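Glutathione reductase (Bartonella henselae, PDB 3O0H) probably catalyses the NADPH-dependent reduction of glutathione disulfide to glutathione, as an FAD-containing dimer of the pyridine nucleotide-disulphide oxidoreductase family. Local coordinates at residues Lys157-Thr162 with Trp322-Val327; Pro288-Leu293 with Gly306-Asp311. All blocks are in the same frame, centred on the assembly; numbering follows the deposited sequence.

Contact 1 (Lys157-Thr162 with Trp322-Val327); sequences KILIAT and WAVGDV. With FAD (flavin-adenine dinucleotide), chain H.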
ATOM      1  N   LYS B 157       9.477   9.078 -41.111  1.00 14.88           N
ATOM      2  CA  LYS B 157       9.612   9.575 -39.757  1.00 14.79           C
ATOM      3  C   LYS B 157      10.535   8.623 -39.031  1.00 13.57           C
ATOM      4  O   LYS B 157      10.500   7.425 -39.269  1.00 13.59           O
ATOM      5  CB  LYS B 157       8.277   9.632 -39.033  1.00 14.80           C
ATOM      6  CG  LYS B 157       7.312  10.688 -39.545  1.00 17.41           C
ATOM      7  CD  LYS B 157       5.950  10.597 -38.808  1.00 18.39           C
ATOM      8  CE  LYS B 157       4.927  11.613 -39.292  1.00 20.10           C
ATOM      9  NZ  LYS B 157       4.743  11.660 -40.736  1.00 21.09           N
ATOM     10  N   ILE B 158      11.379   9.166 -38.178  1.00 13.87           N
ATOM     11  CA  ILE B 158      12.291   8.333 -37.356  1.00 12.74           C
ATOM     12  C   ILE B 158      12.177   8.726 -35.881  1.00 12.57           C
ATOM     13  O   ILE B 158      12.208   9.928 -35.566  1.00 13.90           O
ATOM     14  CB  ILE B 158      13.759   8.416 -37.856  1.00 12.92           C
ATOM     15  CG1 ILE B 158      13.893   7.867 -39.285  1.00 12.81           C
ATOM     16  CG2 ILE B 158      14.703   7.619 -36.976  1.00 11.44           C
ATOM     17  CD1 ILE B 158      15.091   8.359 -39.951  1.00 15.97           C
ATOM     18  N   LEU B 159      12.059   7.704 -35.008  1.00 11.51           N
ATOM     19  CA  LEU B 159      11.974   7.889 -33.561  1.00 12.24           C
ATOM     20  C   LEU B 159      13.213   7.312 -32.882  1.00 11.35           C
ATOM     21  O   LEU B 159      13.492   6.126 -32.993  1.00 10.87           O
ATOM     22  CB  LEU B 159      10.721   7.208 -32.972  1.00 12.16           C
ATOM     23  CG  LEU B 159      10.568   7.340 -31.459  1.00 13.35           C
ATOM     24  CD1 LEU B 159      10.467   8.868 -31.062  1.00 11.49           C
ATOM     25  CD2 LEU B 159       9.370   6.549 -30.945  1.00 11.31           C
ATOM     26  N   ILE B 160      13.941   8.180 -32.199  1.00 10.75           N
ATOM     27  CA  ILE B 160      15.132   7.806 -31.457  1.00 11.16           C
ATOM     28  C   ILE B 160      14.650   7.428 -30.053  1.00 11.50           C
ATOM     29  O   ILE B 160      14.135   8.270 -29.312  1.00 11.19           O
ATOM     30  CB  ILE B 160      16.144   8.946 -31.336  1.00 11.62           C
ATOM     31  CG1 ILE B 160      16.549   9.471 -32.731  1.00 12.43           C
ATOM     32  CG2 ILE B 160      17.364   8.475 -30.493  1.00  9.74           C
ATOM     33  CD1 ILE B 160      17.149  10.975 -32.708  1.00 11.94           C
ATOM     34  N   ALA B 161      14.827   6.157 -29.712  1.00 11.92           N
ATOM     35  CA  ALA B 161      14.390   5.595 -28.412  1.00 11.70           C
ATOM     36  C   ALA B 161      15.492   4.634 -27.845  1.00 11.48           C
ATOM     37  O   ALA B 161      15.212   3.517 -27.387  1.00 12.58           O
ATOM     38  CB  ALA B 161      13.017   4.877 -28.571  1.00 10.62           C
ATOM     39  N   THR B 162      16.727   5.109 -27.859  1.00 11.30           N
ATOM     40  CA  THR B 162      17.898   4.287 -27.579  1.00 10.83           C
ATOM     41  C   THR B 162      18.314   4.206 -26.123  1.00 10.81           C
ATOM     42  O   THR B 162      19.277   3.474 -25.781  1.00 12.92           O
ATOM     43  CB  THR B 162      19.111   4.775 -28.426  1.00 11.63           C
ATOM     44  OG1 THR B 162      19.295   6.165 -28.212  1.00 11.22           O
ATOM     45  CG2 THR B 162      18.812   4.533 -29.907  1.00 10.91           C
ATOM     46  N   TRP B 322      12.013  12.435 -34.105  1.00 13.27           N
ATOM     47  CA  TRP B 322      11.511  12.642 -32.745  1.00 14.64           C
ATOM     48  C   TRP B 322      12.356  11.787 -31.837  1.00 12.60           C
ATOM     49  O   TRP B 322      13.134  10.979 -32.327  1.00 13.01           O
ATOM     50  CB  TRP B 322      10.037  12.225 -32.642  1.00 15.26           C
ATOM     51  CG  TRP B 322       8.978  13.180 -33.252  1.00 19.28           C
ATOM     52  CD1 TRP B 322       8.184  14.074 -32.560  1.00 19.61           C
ATOM     53  CD2 TRP B 322       8.555  13.246 -34.606  1.00 22.76           C
ATOM     54  NE1 TRP B 322       7.335  14.698 -33.402  1.00 25.65           N
ATOM     55  CE2 TRP B 322       7.529  14.223 -34.674  1.00 24.53           C
ATOM     56  CE3 TRP B 322       8.931  12.579 -35.768  1.00 21.89           C
ATOM     57  CZ2 TRP B 322       6.881  14.556 -35.856  1.00 28.26           C
ATOM     58  CZ3 TRP B 322       8.293  12.902 -36.946  1.00 26.16           C
ATOM     59  CH2 TRP B 322       7.276  13.896 -36.994  1.00 30.10           C
ATOM     60  N   ALA B 323      12.233  11.963 -30.516  1.00 11.83           N
ATOM     61  CA  ALA B 323      12.976  11.122 -29.540  1.00 11.12           C
ATOM     62  C   ALA B 323      12.159  11.066 -28.255  1.00 11.90           C
ATOM     63  O   ALA B 323      11.471  12.045 -27.924  1.00 13.16           O
ATOM     64  CB  ALA B 323      14.391  11.680 -29.241  1.00 11.68           C
ATOM     65  N   VAL B 324      12.233   9.942 -27.541  1.00 11.92           N
ATOM     66  CA  VAL B 324      11.475   9.708 -26.316  1.00 11.18           C
ATOM     67  C   VAL B 324      12.392   8.995 -25.327  1.00 11.73           C
ATOM     68  O   VAL B 324      13.324   8.276 -25.741  1.00 10.98           O
ATOM     69  CB  VAL B 324      10.211   8.839 -26.595  1.00 12.44           C
ATOM     70  CG1 VAL B 324       9.226   9.623 -27.450  1.00 11.88           C
ATOM     71  CG2 VAL B 324      10.563   7.501 -27.295  1.00  8.51           C
ATOM     72  N   GLY B 325      12.138   9.192 -24.038  1.00 11.16           N
ATOM     73  CA  GLY B 325      12.755   8.379 -23.028  1.00 10.44           C
ATOM     74  C   GLY B 325      14.011   8.919 -22.484  1.00  9.88           C
ATOM     75  O   GLY B 325      14.256  10.121 -22.610  1.00 11.31           O
ATOM     76  N   ASP B 326      14.866   8.008 -21.966  1.00 10.30           N
ATOM     77  CA  ASP B 326      16.115   8.383 -21.283  1.00 10.71           C
ATOM     78  C   ASP B 326      17.023   9.169 -22.217  1.00 10.85           C
ATOM     79  O   ASP B 326      17.739  10.095 -21.782  1.00 10.59           O
ATOM     80  CB  ASP B 326      16.875   7.134 -20.788  1.00 10.60           C
ATOM     81  CG  ASP B 326      16.213   6.419 -19.624  1.00 10.96           C
ATOM     82  OD1 ASP B 326      15.143   6.845 -19.139  1.00 10.26           O
ATOM     83  OD2 ASP B 326      16.802   5.370 -19.193  1.00 10.89           O
ATOM     84  N   VAL B 327      16.964   8.865 -23.523  1.00 10.17           N
ATOM     85  CA  VAL B 327      17.884   9.501 -24.458  1.00  9.83           C
ATOM     86  C   VAL B 327      17.707  11.044 -24.553  1.00 10.24           C
ATOM     87  O   VAL B 327      18.614  11.768 -24.983  1.00 11.55           O
ATOM     88  CB  VAL B 327      17.769   8.847 -25.876  1.00  9.86           C
ATOM     89  CG1 VAL B 327      16.453   9.314 -26.635  1.00  8.85           C
ATOM     90  CG2 VAL B 327      19.046   9.161 -26.696  1.00  8.12           C
TER
HETATM   91  PA  FAD H 500      15.422   1.528 -22.813  1.00 12.80           P
HETATM   92  O1A FAD H 500      16.762   1.480 -22.146  1.00 12.38           O
HETATM   93  O2A FAD H 500      14.340   0.777 -22.085  1.00 12.81           O
HETATM   94  O5B FAD H 500      15.470   1.013 -24.325  1.00 11.58           O
HETATM   95  C5B FAD H 500      16.474   1.369 -25.252  1.00 12.86           C
HETATM   96  C4B FAD H 500      16.624   0.170 -26.166  1.00 11.36           C
HETATM   97  O4B FAD H 500      17.336   0.512 -27.346  1.00 13.53           O
HETATM   98  C3B FAD H 500      17.372  -0.999 -25.536  1.00 11.40           C
HETATM   99  O3B FAD H 500      16.608  -2.202 -25.667  1.00 14.23           O
HETATM  100  C2B FAD H 500      18.662  -1.095 -26.329  1.00 13.87           C
HETATM  101  O2B FAD H 500      19.076  -2.434 -26.468  1.00 13.57           O
HETATM  102  C1B FAD H 500      18.293  -0.546 -27.665  1.00 12.14           C
HETATM  103  N9A FAD H 500      19.258   0.214 -28.477  1.00 11.65           N
HETATM  104  C8A FAD H 500      20.046   1.257 -28.087  1.00  9.30           C
HETATM  105  N7A FAD H 500      20.660   1.750 -29.173  1.00  9.28           N
HETATM  106  C5A FAD H 500      20.249   1.015 -30.249  1.00  9.21           C
HETATM  107  C6A FAD H 500      20.481   1.116 -31.595  1.00 11.56           C
HETATM  108  N6A FAD H 500      21.310   2.029 -32.124  1.00 11.03           N
HETATM  109  N1A FAD H 500      19.873   0.225 -32.446  1.00 11.19           N
HETATM  110  C2A FAD H 500      19.012  -0.719 -31.938  1.00 13.23           C
HETATM  111  N3A FAD H 500      18.751  -0.801 -30.611  1.00 12.87           N
HETATM  112  C4A FAD H 500      19.341   0.096 -29.808  1.00 11.87           C
HETATM  113  N1  FAD H 500      12.925   2.941 -13.880  1.00 13.72           N
HETATM  114  C2  FAD H 500      11.762   2.984 -13.138  1.00 11.18           C
HETATM  115  O2  FAD H 500      10.782   3.705 -13.457  1.00 12.68           O
HETATM  116  N3  FAD H 500      11.661   2.225 -12.040  1.00 12.28           N
HETATM  117  C4  FAD H 500      12.666   1.364 -11.628  1.00 14.17           C
HETATM  118  O4  FAD H 500      12.449   0.677 -10.622  1.00 13.93           O
HETATM  119  C4X FAD H 500      13.845   1.314 -12.372  1.00 11.92           C
HETATM  120  N5  FAD H 500      14.870   0.474 -12.033  1.00 14.92           N
HETATM  121  C5X FAD H 500      16.005   0.440 -12.843  1.00 11.58           C
HETATM  122  C6  FAD H 500      17.037  -0.404 -12.471  1.00 11.57           C
HETATM  123  C7  FAD H 500      18.187  -0.493 -13.244  1.00 12.69           C
HETATM  124  C7M FAD H 500      19.283  -1.445 -12.801  1.00 14.26           C
HETATM  125  C8  FAD H 500      18.300   0.263 -14.394  1.00 10.10           C
HETATM  126  C8M FAD H 500      19.560   0.215 -15.233  1.00 10.35           C
HETATM  127  C9  FAD H 500      17.279   1.133 -14.759  1.00  9.20           C
HETATM  128  C9A FAD H 500      16.125   1.227 -13.974  1.00  8.53           C
HETATM  129  N10 FAD H 500      15.076   2.069 -14.299  1.00 12.23           N
HETATM  130  C10 FAD H 500      13.945   2.095 -13.523  1.00 12.02           C
HETATM  131  C1' FAD H 500      15.118   2.956 -15.480  1.00 10.35           C
HETATM  132  C2' FAD H 500      14.408   2.403 -16.690  1.00 12.33           C
HETATM  133  O2' FAD H 500      15.032   1.190 -17.065  1.00 12.21           O
HETATM  134  C3' FAD H 500      14.527   3.412 -17.802  1.00 10.98           C
HETATM  135  O3' FAD H 500      14.174   4.725 -17.407  1.00 12.45           O
HETATM  136  C4' FAD H 500      13.754   2.949 -19.017  1.00 13.31           C
HETATM  137  O4' FAD H 500      14.224   1.649 -19.385  1.00 14.55           O
HETATM  138  C5' FAD H 500      13.965   3.897 -20.191  1.00 11.45           C
HETATM  139  O5' FAD H 500      13.171   3.483 -21.325  1.00 11.35           O
HETATM  140  P   FAD H 500      13.752   3.871 -22.770  1.00 10.72           P
HETATM  141  O1P FAD H 500      12.733   3.525 -23.832  1.00 14.03           O
HETATM  142  O2P FAD H 500      14.175   5.324 -22.773  1.00 10.01           O
HETATM  143  O3P FAD H 500      15.116   3.093 -22.989  1.00 10.76           O
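Trp322 meets Ile158 and Ile160 through backbone bonds that join two parallel strands, an example of how a nucleotide-binding sheet carries its cofactor loops at the ends of its strands. Trp322 N donates to Ile158 O at 2.9 Å, and Ile160 N returns a nearly straight bond to Trp322 O (176° at the hydrogen). Where the strand is giving way to loop, Val324 N still reaches Ile160 O at 3.1 Å, and the CA-H of Ala323 points at the same oxygen.

Apolar contacts line both faces. On the face of Leu159 and Trp322, CD1 of Leu159 touches Trp322 CB at 3.7 Å and continues to Val324 CG1, while Val324 CG2 presses on Ala161 CB. Lys157 lays its aliphatic chain obliquely beside the six-membered end of the indole, CG standing 3.6 Å from Trp322 CZ3. On the other face, Ile160 CB abuts Ala323 CB. Chi1 of -57° puts Ile160 CG2 opposite the backbone N, where it meets Val327 CG1, the two side chains crossing at about a right angle.

Polar groups gather at the FAD end. Asp326 N donates to FAD O2P at 2.9 Å. Asp326 OD1 accepts from the ribityl hydroxyl O3' of FAD at 2.9 Å, so one residue grips both phosphate and ribityl chain. Gly325 CA lies 3.4 Å from FAD O2P. Thr162 packs CG2 against the adenine 3.4 Å from FAD N7A, its OG1 being hydrogen-bonded to Asn289 O.

Strand 158-160 lies between strand 27-32 and the edge strand 321-323 in the parallel sheet of the FAD domain. Helix 334-349 covers the Leu159 and Trp322 face, Phe344 meeting the indole edge-to-face, while Phe138 of strand 136-138 packs on Ile158 and Ile160.

Contact 2 (Pro288-Leu293 with Gly306-Asp311); sequences PNTTGL and GAVVVD. With FAD (flavin-adenine dinucleotide), chain H.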
ATOM      1  N   PRO B 288      22.551   9.425 -21.530  1.00 14.80           N
ATOM      2  CA  PRO B 288      21.888   9.223 -22.827  1.00 13.77           C
ATOM      3  C   PRO B 288      22.788   8.519 -23.827  1.00 14.29           C
ATOM      4  O   PRO B 288      23.978   8.854 -23.953  1.00 13.59           O
ATOM      5  CB  PRO B 288      21.612  10.647 -23.298  1.00 14.10           C
ATOM      6  CG  PRO B 288      21.442  11.423 -22.007  1.00 13.21           C
ATOM      7  CD  PRO B 288      22.550  10.854 -21.143  1.00 16.37           C
ATOM      8  N   ASN B 289      22.225   7.508 -24.497  1.00 13.43           N
ATOM      9  CA  ASN B 289      22.951   6.649 -25.416  1.00 14.45           C
ATOM     10  C   ASN B 289      22.857   7.209 -26.851  1.00 14.33           C
ATOM     11  O   ASN B 289      22.019   6.781 -27.642  1.00 13.63           O
ATOM     12  CB  ASN B 289      22.355   5.244 -25.351  1.00 14.16           C
ATOM     13  CG  ASN B 289      23.054   4.255 -26.244  1.00 16.20           C
ATOM     14  OD1 ASN B 289      24.197   4.465 -26.687  1.00 14.68           O
ATOM     15  ND2 ASN B 289      22.383   3.130 -26.485  1.00 16.93           N
ATOM     16  N   THR B 290      23.769   8.125 -27.168  1.00 13.72           N
ATOM     17  CA  THR B 290      23.766   8.871 -28.417  1.00 14.03           C
ATOM     18  C   THR B 290      25.124   8.843 -29.142  1.00 16.57           C
ATOM     19  O   THR B 290      25.238   9.455 -30.203  1.00 19.38           O
ATOM     20  CB  THR B 290      23.398  10.345 -28.122  1.00 13.92           C
ATOM     21  OG1 THR B 290      24.209  10.824 -27.026  1.00 14.42           O
ATOM     22  CG2 THR B 290      21.945  10.494 -27.704  1.00 12.85           C
ATOM     23  N   THR B 291      26.138   8.177 -28.591  1.00 17.62           N
ATOM     24  CA  THR B 291      27.461   8.016 -29.249  1.00 19.94           C
ATOM     25  C   THR B 291      27.378   6.921 -30.292  1.00 19.23           C
ATOM     26  O   THR B 291      26.782   5.875 -30.055  1.00 18.34           O
ATOM     27  CB  THR B 291      28.604   7.593 -28.254  1.00 21.34           C
ATOM     28  OG1 THR B 291      28.626   8.485 -27.135  1.00 27.41           O
ATOM     29  CG2 THR B 291      29.952   7.693 -28.899  1.00 25.96           C
ATOM     30  N   GLY B 292      27.993   7.157 -31.431  1.00 18.91           N
ATOM     31  CA  GLY B 292      28.096   6.137 -32.475  1.00 19.70           C
ATOM     32  C   GLY B 292      26.760   5.827 -33.132  1.00 18.21           C
ATOM     33  O   GLY B 292      26.595   4.768 -33.733  1.00 18.02           O
ATOM     34  N   LEU B 293      25.815   6.758 -33.048  1.00 16.52           N
ATOM     35  CA  LEU B 293      24.453   6.552 -33.583  1.00 15.76           C
ATOM     36  C   LEU B 293      24.245   7.173 -34.952  1.00 15.09           C
ATOM     37  O   LEU B 293      23.233   6.930 -35.610  1.00 15.65           O
ATOM     38  CB  LEU B 293      23.404   7.082 -32.567  1.00 14.94           C
ATOM     39  CG  LEU B 293      21.907   6.958 -32.835  1.00 13.98           C
ATOM     40  CD1 LEU B 293      21.537   5.503 -33.182  1.00 12.68           C
ATOM     41  CD2 LEU B 293      21.073   7.438 -31.638  1.00 12.71           C
ATOM     42  N   GLY B 306      24.979  14.996 -23.592  1.00 17.71           N
ATOM     43  CA  GLY B 306      24.707  13.852 -24.452  1.00 16.57           C
ATOM     44  C   GLY B 306      23.244  13.606 -24.758  1.00 14.46           C
ATOM     45  O   GLY B 306      22.885  12.613 -25.418  1.00 14.34           O
ATOM     46  N   ALA B 307      22.378  14.508 -24.313  1.00 13.38           N
ATOM     47  CA  ALA B 307      20.950  14.339 -24.528  1.00 12.01           C
ATOM     48  C   ALA B 307      20.562  14.787 -25.946  1.00 10.81           C
ATOM     49  O   ALA B 307      21.066  15.791 -26.444  1.00 10.99           O
ATOM     50  CB  ALA B 307      20.167  15.132 -23.481  1.00 11.36           C
ATOM     51  N   VAL B 308      19.684  14.035 -26.592  1.00 11.25           N
ATOM     52  CA  VAL B 308      18.973  14.522 -27.753  1.00 11.97           C
ATOM     53  C   VAL B 308      17.976  15.636 -27.296  1.00 13.13           C
ATOM     54  O   VAL B 308      17.084  15.397 -26.456  1.00 13.11           O
ATOM     55  CB  VAL B 308      18.228  13.376 -28.484  1.00 10.91           C
ATOM     56  CG1 VAL B 308      17.370  13.944 -29.657  1.00 12.10           C
ATOM     57  CG2 VAL B 308      19.188  12.320 -28.984  1.00 11.62           C
ATOM     58  N   VAL B 309      18.113  16.824 -27.878  1.00 13.87           N
ATOM     59  CA  VAL B 309      17.276  17.946 -27.547  1.00 14.63           C
ATOM     60  C   VAL B 309      15.942  17.799 -28.257  1.00 15.57           C
ATOM     61  O   VAL B 309      15.910  17.546 -29.460  1.00 14.40           O
ATOM     62  CB  VAL B 309      17.961  19.240 -27.874  1.00 16.86           C
ATOM     63  CG1 VAL B 309      17.074  20.521 -27.506  1.00 15.99           C
ATOM     64  CG2 VAL B 309      19.329  19.293 -27.170  1.00 15.34           C
ATOM     65  N   VAL B 310      14.859  17.809 -27.470  1.00 13.97           N
ATOM     66  CA  VAL B 310      13.520  17.757 -28.023  1.00 14.69           C
ATOM     67  C   VAL B 310      12.685  18.945 -27.558  1.00 16.56           C
ATOM     68  O   VAL B 310      12.955  19.563 -26.507  1.00 16.84           O
ATOM     69  CB  VAL B 310      12.839  16.440 -27.698  1.00 14.09           C
ATOM     70  CG1 VAL B 310      13.645  15.256 -28.330  1.00 13.71           C
ATOM     71  CG2 VAL B 310      12.637  16.253 -26.149  1.00 13.63           C
ATOM     72  N   ASP B 311      11.680  19.272 -28.352  1.00 16.44           N
ATOM     73  CA  ASP B 311      10.805  20.348 -27.999  1.00 18.47           C
ATOM     74  C   ASP B 311       9.635  19.761 -27.223  1.00 18.32           C
ATOM     75  O   ASP B 311       9.640  18.601 -26.871  1.00 17.08           O
ATOM     76  CB  ASP B 311      10.397  21.179 -29.218  1.00 19.49           C
ATOM     77  CG  ASP B 311       9.567  20.419 -30.261  1.00 19.84           C
ATOM     78  OD1 ASP B 311       9.080  19.312 -30.042  1.00 16.91           O
ATOM     79  OD2 ASP B 311       9.352  20.996 -31.332  1.00 21.48           O
TER
HETATM   80  PA  FAD H 500      15.422   1.528 -22.813  1.00 12.80           P
HETATM   81  O1A FAD H 500      16.762   1.480 -22.146  1.00 12.38           O
HETATM   82  O2A FAD H 500      14.340   0.777 -22.085  1.00 12.81           O
HETATM   83  O5B FAD H 500      15.470   1.013 -24.325  1.00 11.58           O
HETATM   84  C5B FAD H 500      16.474   1.369 -25.252  1.00 12.86           C
HETATM   85  C4B FAD H 500      16.624   0.170 -26.166  1.00 11.36           C
HETATM   86  O4B FAD H 500      17.336   0.512 -27.346  1.00 13.53           O
HETATM   87  C3B FAD H 500      17.372  -0.999 -25.536  1.00 11.40           C
HETATM   88  O3B FAD H 500      16.608  -2.202 -25.667  1.00 14.23           O
HETATM   89  C2B FAD H 500      18.662  -1.095 -26.329  1.00 13.87           C
HETATM   90  O2B FAD H 500      19.076  -2.434 -26.468  1.00 13.57           O
HETATM   91  C1B FAD H 500      18.293  -0.546 -27.665  1.00 12.14           C
HETATM   92  N9A FAD H 500      19.258   0.214 -28.477  1.00 11.65           N
HETATM   93  C8A FAD H 500      20.046   1.257 -28.087  1.00  9.30           C
HETATM   94  N7A FAD H 500      20.660   1.750 -29.173  1.00  9.28           N
HETATM   95  C5A FAD H 500      20.249   1.015 -30.249  1.00  9.21           C
HETATM   96  C6A FAD H 500      20.481   1.116 -31.595  1.00 11.56           C
HETATM   97  N6A FAD H 500      21.310   2.029 -32.124  1.00 11.03           N
HETATM   98  N1A FAD H 500      19.873   0.225 -32.446  1.00 11.19           N
HETATM   99  C2A FAD H 500      19.012  -0.719 -31.938  1.00 13.23           C
HETATM  100  N3A FAD H 500      18.751  -0.801 -30.611  1.00 12.87           N
HETATM  101  C4A FAD H 500      19.341   0.096 -29.808  1.00 11.87           C
HETATM  102  N1  FAD H 500      12.925   2.941 -13.880  1.00 13.72           N
HETATM  103  C2  FAD H 500      11.762   2.984 -13.138  1.00 11.18           C
HETATM  104  O2  FAD H 500      10.782   3.705 -13.457  1.00 12.68           O
HETATM  105  N3  FAD H 500      11.661   2.225 -12.040  1.00 12.28           N
HETATM  106  C4  FAD H 500      12.666   1.364 -11.628  1.00 14.17           C
HETATM  107  O4  FAD H 500      12.449   0.677 -10.622  1.00 13.93           O
HETATM  108  C4X FAD H 500      13.845   1.314 -12.372  1.00 11.92           C
HETATM  109  N5  FAD H 500      14.870   0.474 -12.033  1.00 14.92           N
HETATM  110  C5X FAD H 500      16.005   0.440 -12.843  1.00 11.58           C
HETATM  111  C6  FAD H 500      17.037  -0.404 -12.471  1.00 11.57           C
HETATM  112  C7  FAD H 500      18.187  -0.493 -13.244  1.00 12.69           C
HETATM  113  C7M FAD H 500      19.283  -1.445 -12.801  1.00 14.26           C
HETATM  114  C8  FAD H 500      18.300   0.263 -14.394  1.00 10.10           C
HETATM  115  C8M FAD H 500      19.560   0.215 -15.233  1.00 10.35           C
HETATM  116  C9  FAD H 500      17.279   1.133 -14.759  1.00  9.20           C
HETATM  117  C9A FAD H 500      16.125   1.227 -13.974  1.00  8.53           C
HETATM  118  N10 FAD H 500      15.076   2.069 -14.299  1.00 12.23           N
HETATM  119  C10 FAD H 500      13.945   2.095 -13.523  1.00 12.02           C
HETATM  120  C1' FAD H 500      15.118   2.956 -15.480  1.00 10.35           C
HETATM  121  C2' FAD H 500      14.408   2.403 -16.690  1.00 12.33           C
HETATM  122  O2' FAD H 500      15.032   1.190 -17.065  1.00 12.21           O
HETATM  123  C3' FAD H 500      14.527   3.412 -17.802  1.00 10.98           C
HETATM  124  O3' FAD H 500      14.174   4.725 -17.407  1.00 12.45           O
HETATM  125  C4' FAD H 500      13.754   2.949 -19.017  1.00 13.31           C
HETATM  126  O4' FAD H 500      14.224   1.649 -19.385  1.00 14.55           O
HETATM  127  C5' FAD H 500      13.965   3.897 -20.191  1.00 11.45           C
HETATM  128  O5' FAD H 500      13.171   3.483 -21.325  1.00 11.35           O
HETATM  129  P   FAD H 500      13.752   3.871 -22.770  1.00 10.72           P
HETATM  130  O1P FAD H 500      12.733   3.525 -23.832  1.00 14.03           O
HETATM  131  O2P FAD H 500      14.175   5.324 -22.773  1.00 10.01           O
HETATM  132  O3P FAD H 500      15.116   3.093 -22.989  1.00 10.76           O
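Gly306, Thr290 and Pro288 bury the most surface here, and they illustrate how a single carbonyl can tie two irregular segments together. Gly306 O is the focus. The hydroxyl OG1 of Thr290 donates to it at 2.7 Å, in the carbonyl plane and on a lone pair. Chi1 of 49° sets that OG1 between the backbone N and the carbonyl carbon of Thr290, and it brings CG2 alongside, 3.3 Å from the same Gly306 O. Pro288 adds its ring: CB rests 3.2 Å from Gly306 O, and CG leans on Ala307, 3.9 Å from its CA. Beyond the oxygen, the methyl CG2 of Thr290 meets Val308 CG2 at 3.5 Å, the two side chains meeting at a slant.

The CB bond of Asn289 leads away from Gly306-Asp311. Its chi1 of -179° carries the amide to the adenine, with ND2 3.4 Å from FAD C8A, and Leu293 CD1 approaches the adenine amino group N6A. Residues 288-293 therefore join cofactor contacts to contacts with the second loop.

Residues 288-293 leave strand 286-288 for helix 295-298, and residues 306-311 run from that helix towards strand 321-323. Leu295 of the helix touches both Thr290 and Val308, and Val308 also packs on Ala323 of the strand.

Contact 1 belongs to the buried interior of the FAD domain, whereas contact 2 is partly buried, its centre about 9 Å from that of contact 1. Repeated backbone bonds between parallel strands dominate the first; one side-chain hydroxyl on a carbonyl and a few carbon contacts carry the second, which has no regular strand or helix pairing. Along the chain, contact 2 is nested within the loop that contact 1 closes. Both involve the end of strand 321-323: contact 1 contains it, and Val308 of contact 2 packs on Ala323. Val308 N also makes a probable hydrogen bond to Val327 O, and Val327 CG2 packs on Thr290 CG2. Both reach FAD: contact 1 at phosphate, ribityl and adenine, contact 2 at adenine.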